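Side-chain contacts in agarase (Microbulbifer thermotolerans, PDB 3WZ1), which cleaves the beta-1,4-galactosidic linkages of agarose from within the chain, releasing mainly neoagarotetraose, through this GH16 catalytic domain: residues 117-122 and 269-274; 128-133 and 199-204; 152-157 and 209-214. All coordinates share one frame; numbering follows the deposited sequence.

All three contacts bridge the two layers of the GH16 jelly roll. Interactions 1 and 2 have centres 8 Å apart and are joined through the antiparallel neighbours 116-123 and 128-135, one from each: F119 N lies 2.7 Å from I133 O, and F121 N 2.8 Å from I130 O. Interactions 2 and 3, 9 Å apart between centres, meet twice: across the layers, where Y201 OH lies 2.7 Å from S153 O, and within one layer, where Y201 N lies 2.8 Å from R209 O. Interactions 1 and 3 do not touch, their nearest atoms being about 5 Å apart. Segment 128-133 carries E129, the predicted nucleophile, and E128, a ligand of a bound sodium ion.

Interaction 1 of 3, residues 117-122 and 269-274; sequences SDFWFL and VRFYKP
The F119 ring lies against V269 of the opposite layer, its CE1 3.6 Å from V269 CG1, in the hydrophobic core of the beta-jelly roll, the sandwich fold of GH16 enzymes. Strands 117-122 and 269-274 belong to facing layers: their axes come no closer than 10.6 Å and are inclined at 32°, a gap that the phenylalanine rings span. F119 does so because its CG is anti to the backbone N (chi1 171°), which sends the ring across. There it also meets F271, with F119 CZ 4.0 Å from F271 CE2. Within its own strand, F121 CE2 stands 3.9 Å above one face of the F119 ring, toward its rim. Flat, apolar phenylalanines suit this place, since they occupy the interior without a polar atom to satisfy, while branched V269 offers a compact methyl to the ring. A leucine in place of F119 would probably open a gap beside V269 CG1 and take away the face beneath F121 CE2. M104, from strand 102-109, touches both F121 and F271. Those two rings meet edge to edge, F121 CZ lying 3.7 Å from F271 CE2 and each atom near the plane of the other ring.

Interaction 2 of 3, residues 128-133 and 199-204; sequences EEIDVI and LEYYVD. With NA (sodium ion), chain C.
Strands 128-131 and 199-203 run in roughly the same direction, 26° apart, with axes 10.1 Å from each other, as members of the two facing layers of the jelly-roll sandwich. The chain turns a corner at V132 and I133, which both face F119 in a classic beta bulge. I130 and L199 meet between the layers, methyl against methyl, with I130 CD1 3.8 Å from L199 CD2. Both are aliphatic, which suits a buried site, and W193 of strand 187-195 touches I130 as well. The opposite side of the first strand carries E129, the predicted nucleophile, so the core contact backs that residue's strand. E128 reaches the sodium ion at the start of the strand: its chain is extended past CG (chi2 175°), and OE2 binds the metal at 2.3 Å. Water 1, T226, G227 and S229 complete this site, and the backbone N of K230 bonds E128 OE1. Tyrosine suits position 201 because its ring is apolar enough for the core while its hydroxyl hydrogen-bonds S153 O on strand 150-158. The ring edge also faces the backbone of strand 128-131, Y201 CE2 lying 3.4 Å from D131 O, close to the ring plane.

Interaction 3 of 3, residues 152-157 and 209-214; sequences LSHHVF and RTVSGQ
L152 and R209 make the larger apolar part of this contact, which lies toward one margin of the jelly-roll sandwich. The two side chains run antiparallel alongside one another, and L152 CD1 rests 4.1 Å from both CB and CD of R209. The arginine presents its hydrocarbon portion because CG is anti to the backbone N (chi1 175°) and the chain stays extended as far as NE. An arginine suits this partly exposed place, since its methylenes can cover a leucine while its charge is carried onward to polar partners. Farther along, H154 CE1 and V211 CG1 approach to 4.2 Å, a loose contact in which the methyl comes obliquely to the imidazole. A valine suits this buried place, its CG1 held out toward the ring by its anti position to the backbone N.

The polar part is carried by water. Water 2 donates to L152 O at 2.7 Å and accepts from R209 NH2 at 2.8 Å, lying at the edge of the guanidinium and in its plane. It thereby links a backbone carbonyl to a side chain too distant to bond it directly, R209 NE being 4.0 Å from L152 O. The R209 charge is also met by a salt bridge from NH1 to D169, while H154 NE2 is hydrogen-bonded to I217 O, which helps fix the ring's rotation.

Strand 150-158 pairs with strand 128-135, and strand 206-212 with 198-203. Y201 of the latter touches both L152 and V211, whereas the strand bearing R209 leads through G213, the N-cap, into helix 214-217.

Interaction 1 of 3, residues 117-122 and 269-274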
# COMPACT_ATOMS: atom_id res chain seq x y z
N SER A 117 6.40 -4.22 -1.31
CA SER A 117 5.86 -3.14 -2.13
C SER A 117 4.48 -2.84 -1.55
O SER A 117 3.63 -3.74 -1.48
CB SER A 117 5.76 -3.52 -3.62
OG SER A 117 7.03 -3.79 -4.19
N ASP A 118 4.27 -1.60 -1.10
CA ASP A 118 3.10 -1.26 -0.28
C ASP A 118 2.26 -0.10 -0.80
O ASP A 118 2.79 0.91 -1.29
CB ASP A 118 3.52 -0.90 1.15
CG ASP A 118 4.34 -1.98 1.83
OD1 ASP A 118 3.98 -3.17 1.68
OD2 ASP A 118 5.33 -1.63 2.55
N PHE A 119 0.94 -0.24 -0.64
CA PHE A 119 -0.04 0.84 -0.77
C PHE A 119 -0.95 0.63 0.41
O PHE A 119 -1.66 -0.39 0.49
CB PHE A 119 -0.80 0.76 -2.09
CG PHE A 119 -1.97 1.71 -2.20
CD1 PHE A 119 -1.83 3.08 -2.02
CD2 PHE A 119 -3.23 1.19 -2.51
CE1 PHE A 119 -2.94 3.93 -2.18
CE2 PHE A 119 -4.33 2.04 -2.65
CZ PHE A 119 -4.18 3.39 -2.51
N TRP A 120 -0.88 1.54 1.38
CA TRP A 120 -1.48 1.26 2.68
C TRP A 120 -1.87 2.55 3.39
O TRP A 120 -1.62 3.65 2.90
CB TRP A 120 -0.55 0.41 3.53
CG TRP A 120 0.75 1.05 3.90
CD1 TRP A 120 1.75 1.44 3.06
CD2 TRP A 120 1.21 1.33 5.23
NE1 TRP A 120 2.80 1.93 3.78
CE2 TRP A 120 2.49 1.89 5.11
CE3 TRP A 120 0.66 1.15 6.49
CZ2 TRP A 120 3.24 2.28 6.22
CZ3 TRP A 120 1.39 1.56 7.59
CH2 TRP A 120 2.68 2.11 7.45
N PHE A 121 -2.52 2.37 4.54
CA PHE A 121 -3.20 3.43 5.27
C PHE A 121 -2.93 3.32 6.74
O PHE A 121 -2.96 2.24 7.29
CB PHE A 121 -4.71 3.35 4.97
CG PHE A 121 -4.99 3.61 3.53
CD1 PHE A 121 -5.21 4.92 3.09
CD2 PHE A 121 -4.84 2.60 2.60
CE1 PHE A 121 -5.33 5.19 1.73
CE2 PHE A 121 -4.94 2.88 1.25
CZ PHE A 121 -5.19 4.16 0.82
N LEU A 122 -2.66 4.46 7.36
CA LEU A 122 -2.34 4.48 8.79
C LEU A 122 -2.88 5.73 9.46
O LEU A 122 -2.76 6.82 8.91
CB LEU A 122 -0.81 4.42 8.99
CG LEU A 122 -0.28 4.23 10.41
CD1 LEU A 122 -0.71 2.89 10.99
CD2 LEU A 122 1.23 4.36 10.39
N VAL A 269 -3.08 6.07 -8.05
CA VAL A 269 -3.88 5.84 -6.85
C VAL A 269 -5.16 6.66 -7.01
O VAL A 269 -5.11 7.81 -7.45
CB VAL A 269 -3.14 6.17 -5.54
CG1 VAL A 269 -1.93 5.26 -5.35
CG2 VAL A 269 -2.71 7.64 -5.46
N ARG A 270 -6.30 6.06 -6.70
CA ARG A 270 -7.55 6.76 -6.81
C ARG A 270 -8.45 6.37 -5.65
O ARG A 270 -8.36 5.26 -5.09
CB ARG A 270 -8.22 6.50 -8.16
CG ARG A 270 -8.73 5.10 -8.40
CD ARG A 270 -9.34 4.95 -9.81
NE ARG A 270 -9.86 3.61 -10.02
CZ ARG A 270 -10.80 3.26 -10.89
NH1 ARG A 270 -11.43 4.18 -11.62
NH2 ARG A 270 -11.12 1.97 -11.01
N PHE A 271 -9.33 7.30 -5.32
CA PHE A 271 -10.15 7.19 -4.14
C PHE A 271 -11.52 7.70 -4.49
O PHE A 271 -11.63 8.74 -5.14
CB PHE A 271 -9.55 8.03 -3.00
CG PHE A 271 -8.08 7.82 -2.80
CD1 PHE A 271 -7.17 8.55 -3.52
CD2 PHE A 271 -7.62 6.88 -1.90
CE1 PHE A 271 -5.80 8.34 -3.36
CE2 PHE A 271 -6.26 6.67 -1.73
CZ PHE A 271 -5.36 7.39 -2.45
N TYR A 272 -12.57 6.99 -4.06
CA TYR A 272 -13.95 7.44 -4.33
C TYR A 272 -14.78 7.40 -3.07
O TYR A 272 -14.65 6.49 -2.24
CB TYR A 272 -14.63 6.55 -5.39
CG TYR A 272 -14.03 6.62 -6.77
CD1 TYR A 272 -12.94 5.83 -7.10
CD2 TYR A 272 -14.54 7.48 -7.76
CE1 TYR A 272 -12.37 5.89 -8.36
CE2 TYR A 272 -13.96 7.53 -9.02
CZ TYR A 272 -12.88 6.73 -9.31
OH TYR A 272 -12.31 6.79 -10.58
N LYS A 273 -15.69 8.38 -2.98
CA LYS A 273 -16.64 8.49 -1.89
C LYS A 273 -18.04 8.20 -2.42
O LYS A 273 -18.39 8.67 -3.49
CB LYS A 273 -16.62 9.89 -1.32
CG LYS A 273 -15.26 10.32 -0.81
CD LYS A 273 -14.88 9.60 0.46
CE LYS A 273 -15.70 10.05 1.67
NZ LYS A 273 -15.25 9.37 2.92
N PRO A 274 -18.83 7.43 -1.67
CA PRO A 274 -20.19 7.17 -2.13
C PRO A 274 -21.08 8.35 -1.73
O PRO A 274 -21.09 8.76 -0.56
CB PRO A 274 -20.54 5.87 -1.40
CG PRO A 274 -19.81 5.96 -0.11
CD PRO A 274 -18.53 6.73 -0.41

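Interaction 2 of 3, residues 128-133 and 199-204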
# COMPACT_ATOMS: atom_id res chain seq x y z
N GLU A 128 -4.19 2.27 13.93
CA GLU A 128 -5.13 1.65 12.99
C GLU A 128 -4.57 1.71 11.58
O GLU A 128 -4.16 2.79 11.12
CB GLU A 128 -6.51 2.31 13.09
CG GLU A 128 -7.17 2.10 14.45
CD GLU A 128 -8.48 2.82 14.64
OE1 GLU A 128 -9.11 3.26 13.64
OE2 GLU A 128 -8.87 2.94 15.84
N GLU A 129 -4.55 0.55 10.91
CA GLU A 129 -3.89 0.38 9.62
C GLU A 129 -4.72 -0.50 8.70
O GLU A 129 -5.24 -1.54 9.13
CB GLU A 129 -2.51 -0.27 9.82
CG GLU A 129 -1.82 -0.76 8.55
CD GLU A 129 -0.41 -1.29 8.78
OE1 GLU A 129 0.15 -1.10 9.89
OE2 GLU A 129 0.16 -1.91 7.86
N ILE A 130 -4.82 -0.11 7.42
CA ILE A 130 -5.39 -0.96 6.37
C ILE A 130 -4.34 -1.13 5.28
O ILE A 130 -3.80 -0.13 4.79
CB ILE A 130 -6.67 -0.35 5.79
CG1 ILE A 130 -7.74 -0.26 6.90
CG2 ILE A 130 -7.21 -1.17 4.62
CD1 ILE A 130 -8.95 0.60 6.56
N ASP A 131 -4.04 -2.38 4.93
CA ASP A 131 -3.07 -2.71 3.87
C ASP A 131 -3.74 -3.16 2.59
O ASP A 131 -4.31 -4.29 2.54
CB ASP A 131 -2.16 -3.82 4.35
CG ASP A 131 -1.55 -3.49 5.66
OD1 ASP A 131 -0.83 -2.46 5.69
OD2 ASP A 131 -1.81 -4.21 6.65
N VAL A 132 -3.62 -2.35 1.54
CA VAL A 132 -4.29 -2.62 0.27
C VAL A 132 -3.35 -3.43 -0.62
O VAL A 132 -3.63 -4.60 -0.91
CB VAL A 132 -4.79 -1.32 -0.41
CG1 VAL A 132 -5.46 -1.61 -1.74
CG2 VAL A 132 -5.75 -0.57 0.51
N ILE A 133 -2.22 -2.84 -1.04
CA ILE A 133 -1.11 -3.62 -1.61
C ILE A 133 -0.05 -3.81 -0.52
O ILE A 133 0.47 -2.84 0.05
CB ILE A 133 -0.47 -3.00 -2.87
CG1 ILE A 133 -1.50 -2.84 -3.99
CG2 ILE A 133 0.73 -3.84 -3.33
CD1 ILE A 133 -0.96 -2.21 -5.25
N LEU A 199 -14.44 -4.36 5.61
CA LEU A 199 -13.52 -4.16 4.49
C LEU A 199 -13.78 -5.16 3.38
O LEU A 199 -13.98 -6.36 3.64
CB LEU A 199 -12.08 -4.40 4.97
CG LEU A 199 -11.59 -3.55 6.15
CD1 LEU A 199 -10.18 -3.98 6.48
CD2 LEU A 199 -11.61 -2.07 5.84
N GLU A 200 -13.73 -4.68 2.13
CA GLU A 200 -13.80 -5.55 0.96
C GLU A 200 -12.57 -5.36 0.09
O GLU A 200 -12.24 -4.23 -0.26
CB GLU A 200 -15.05 -5.27 0.12
CG GLU A 200 -16.36 -5.52 0.87
CD GLU A 200 -17.57 -4.91 0.19
OE1 GLU A 200 -17.46 -4.20 -0.83
OE2 GLU A 200 -18.69 -5.14 0.74
N TYR A 201 -11.92 -6.46 -0.27
CA TYR A 201 -10.72 -6.41 -1.13
C TYR A 201 -11.03 -6.82 -2.56
O TYR A 201 -11.66 -7.87 -2.79
CB TYR A 201 -9.62 -7.32 -0.59
CG TYR A 201 -9.06 -6.85 0.75
CD1 TYR A 201 -9.73 -7.11 1.93
CD2 TYR A 201 -7.87 -6.13 0.82
CE1 TYR A 201 -9.23 -6.67 3.14
CE2 TYR A 201 -7.36 -5.70 2.04
CZ TYR A 201 -8.04 -5.97 3.20
OH TYR A 201 -7.58 -5.54 4.43
N TYR A 202 -10.53 -6.03 -3.51
CA TYR A 202 -10.76 -6.26 -4.93
C TYR A 202 -9.44 -6.32 -5.69
O TYR A 202 -8.57 -5.46 -5.51
CB TYR A 202 -11.61 -5.13 -5.51
CG TYR A 202 -13.00 -5.03 -4.90
CD1 TYR A 202 -13.21 -4.37 -3.70
CD2 TYR A 202 -14.08 -5.55 -5.57
CE1 TYR A 202 -14.48 -4.26 -3.17
CE2 TYR A 202 -15.36 -5.44 -5.06
CZ TYR A 202 -15.55 -4.80 -3.84
OH TYR A 202 -16.82 -4.71 -3.33
N VAL A 203 -9.28 -7.35 -6.53
CA VAL A 203 -8.08 -7.51 -7.34
C VAL A 203 -8.52 -7.52 -8.80
O VAL A 203 -9.37 -8.33 -9.19
CB VAL A 203 -7.32 -8.79 -6.98
CG1 VAL A 203 -6.15 -9.01 -7.93
CG2 VAL A 203 -6.82 -8.74 -5.53
N ASP A 204 -8.00 -6.59 -9.60
CA ASP A 204 -8.33 -6.50 -11.02
C ASP A 204 -9.85 -6.53 -11.26
O ASP A 204 -10.35 -7.23 -12.17
CB ASP A 204 -7.58 -7.59 -11.79
CG ASP A 204 -6.07 -7.41 -11.74
OD1 ASP A 204 -5.66 -6.25 -11.75
OD2 ASP A 204 -5.34 -8.43 -11.73
NA NA C . -11.13 3.16 16.02
O HOH W 1 -11.26 5.42 17.32

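Interaction 3 of 3, residues 152-157 and 209-214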
# COMPACT_ATOMS: atom_id res chain seq x y z
N LEU A 152 -3.44 -9.52 1.92
CA LEU A 152 -4.63 -8.68 2.11
C LEU A 152 -4.88 -8.61 3.58
O LEU A 152 -5.27 -9.60 4.19
CB LEU A 152 -5.83 -9.29 1.41
CG LEU A 152 -5.64 -9.64 -0.07
CD1 LEU A 152 -6.92 -10.26 -0.62
CD2 LEU A 152 -5.25 -8.43 -0.89
N SER A 153 -4.65 -7.45 4.19
CA SER A 153 -4.63 -7.40 5.64
C SER A 153 -4.92 -6.02 6.21
O SER A 153 -5.17 -5.05 5.48
CB SER A 153 -3.31 -7.97 6.18
OG SER A 153 -3.47 -8.38 7.55
N HIS A 154 -4.90 -5.97 7.52
CA HIS A 154 -5.05 -4.72 8.27
C HIS A 154 -4.45 -4.98 9.63
O HIS A 154 -4.27 -6.14 10.01
CB HIS A 154 -6.52 -4.29 8.40
CG HIS A 154 -7.28 -5.04 9.45
ND1 HIS A 154 -7.94 -6.22 9.19
CD2 HIS A 154 -7.46 -4.80 10.77
CE1 HIS A 154 -8.51 -6.66 10.29
NE2 HIS A 154 -8.23 -5.82 11.27
N HIS A 155 -4.10 -3.92 10.35
CA HIS A 155 -3.58 -4.07 11.72
C HIS A 155 -4.28 -3.14 12.67
O HIS A 155 -4.66 -2.02 12.31
CB HIS A 155 -2.10 -3.76 11.77
CG HIS A 155 -1.24 -4.71 11.00
ND1 HIS A 155 -0.40 -5.62 11.61
CD2 HIS A 155 -1.07 -4.88 9.67
CE1 HIS A 155 0.24 -6.32 10.69
NE2 HIS A 155 -0.15 -5.89 9.50
N VAL A 156 -4.40 -3.58 13.92
CA VAL A 156 -4.71 -2.68 15.00
C VAL A 156 -3.63 -2.89 16.05
O VAL A 156 -3.19 -4.03 16.27
CB VAL A 156 -6.13 -2.85 15.56
CG1 VAL A 156 -7.18 -2.43 14.53
CG2 VAL A 156 -6.39 -4.28 16.01
N PHE A 157 -3.19 -1.79 16.64
CA PHE A 157 -2.08 -1.80 17.59
C PHE A 157 -2.47 -1.18 18.92
O PHE A 157 -3.34 -0.31 19.00
CB PHE A 157 -0.90 -0.97 17.07
CG PHE A 157 -0.38 -1.38 15.72
CD1 PHE A 157 0.61 -2.35 15.60
CD2 PHE A 157 -0.85 -0.77 14.56
CE1 PHE A 157 1.09 -2.73 14.35
CE2 PHE A 157 -0.37 -1.14 13.33
CZ PHE A 157 0.59 -2.12 13.21
N ARG A 209 -12.08 -10.98 -1.22
CA ARG A 209 -12.10 -11.23 0.22
C ARG A 209 -12.91 -10.16 0.92
O ARG A 209 -12.75 -8.96 0.63
CB ARG A 209 -10.67 -11.24 0.78
CG ARG A 209 -10.54 -11.37 2.29
CD ARG A 209 -9.08 -11.59 2.64
NE ARG A 209 -8.76 -11.57 4.06
CZ ARG A 209 -8.80 -12.62 4.88
NH1 ARG A 209 -9.23 -13.81 4.47
NH2 ARG A 209 -8.41 -12.46 6.13
N THR A 210 -13.72 -10.59 1.89
CA THR A 210 -14.47 -9.68 2.73
C THR A 210 -14.04 -9.94 4.16
O THR A 210 -14.02 -11.08 4.62
CB THR A 210 -15.99 -9.89 2.57
OG1 THR A 210 -16.36 -9.60 1.22
CG2 THR A 210 -16.75 -8.98 3.50
N VAL A 211 -13.69 -8.87 4.87
CA VAL A 211 -13.27 -8.95 6.25
C VAL A 211 -14.27 -8.12 7.06
O VAL A 211 -14.26 -6.90 7.00
CB VAL A 211 -11.84 -8.40 6.40
CG1 VAL A 211 -11.42 -8.37 7.87
CG2 VAL A 211 -10.88 -9.25 5.57
N SER A 212 -15.15 -8.80 7.80
CA SER A 212 -16.33 -8.15 8.36
C SER A 212 -16.63 -8.68 9.77
O SER A 212 -16.66 -9.88 9.96
CB SER A 212 -17.53 -8.37 7.45
OG SER A 212 -18.60 -7.49 7.80
N GLY A 213 -16.86 -7.76 10.70
CA GLY A 213 -17.24 -8.12 12.08
C GLY A 213 -16.08 -8.05 13.06
O GLY A 213 -14.92 -8.23 12.68
N GLN A 214 -16.41 -7.79 14.32
CA GLN A 214 -15.42 -7.61 15.38
C GLN A 214 -14.49 -8.81 15.55
O GLN A 214 -13.32 -8.64 15.88
CB GLN A 214 -16.11 -7.31 16.71
CG GLN A 214 -15.18 -6.84 17.81
CD GLN A 214 -15.94 -6.27 18.99
OE1 GLN A 214 -17.13 -6.56 19.16
NE2 GLN A 214 -15.28 -5.44 19.80
O HOH W 2 -7.36 -9.86 5.92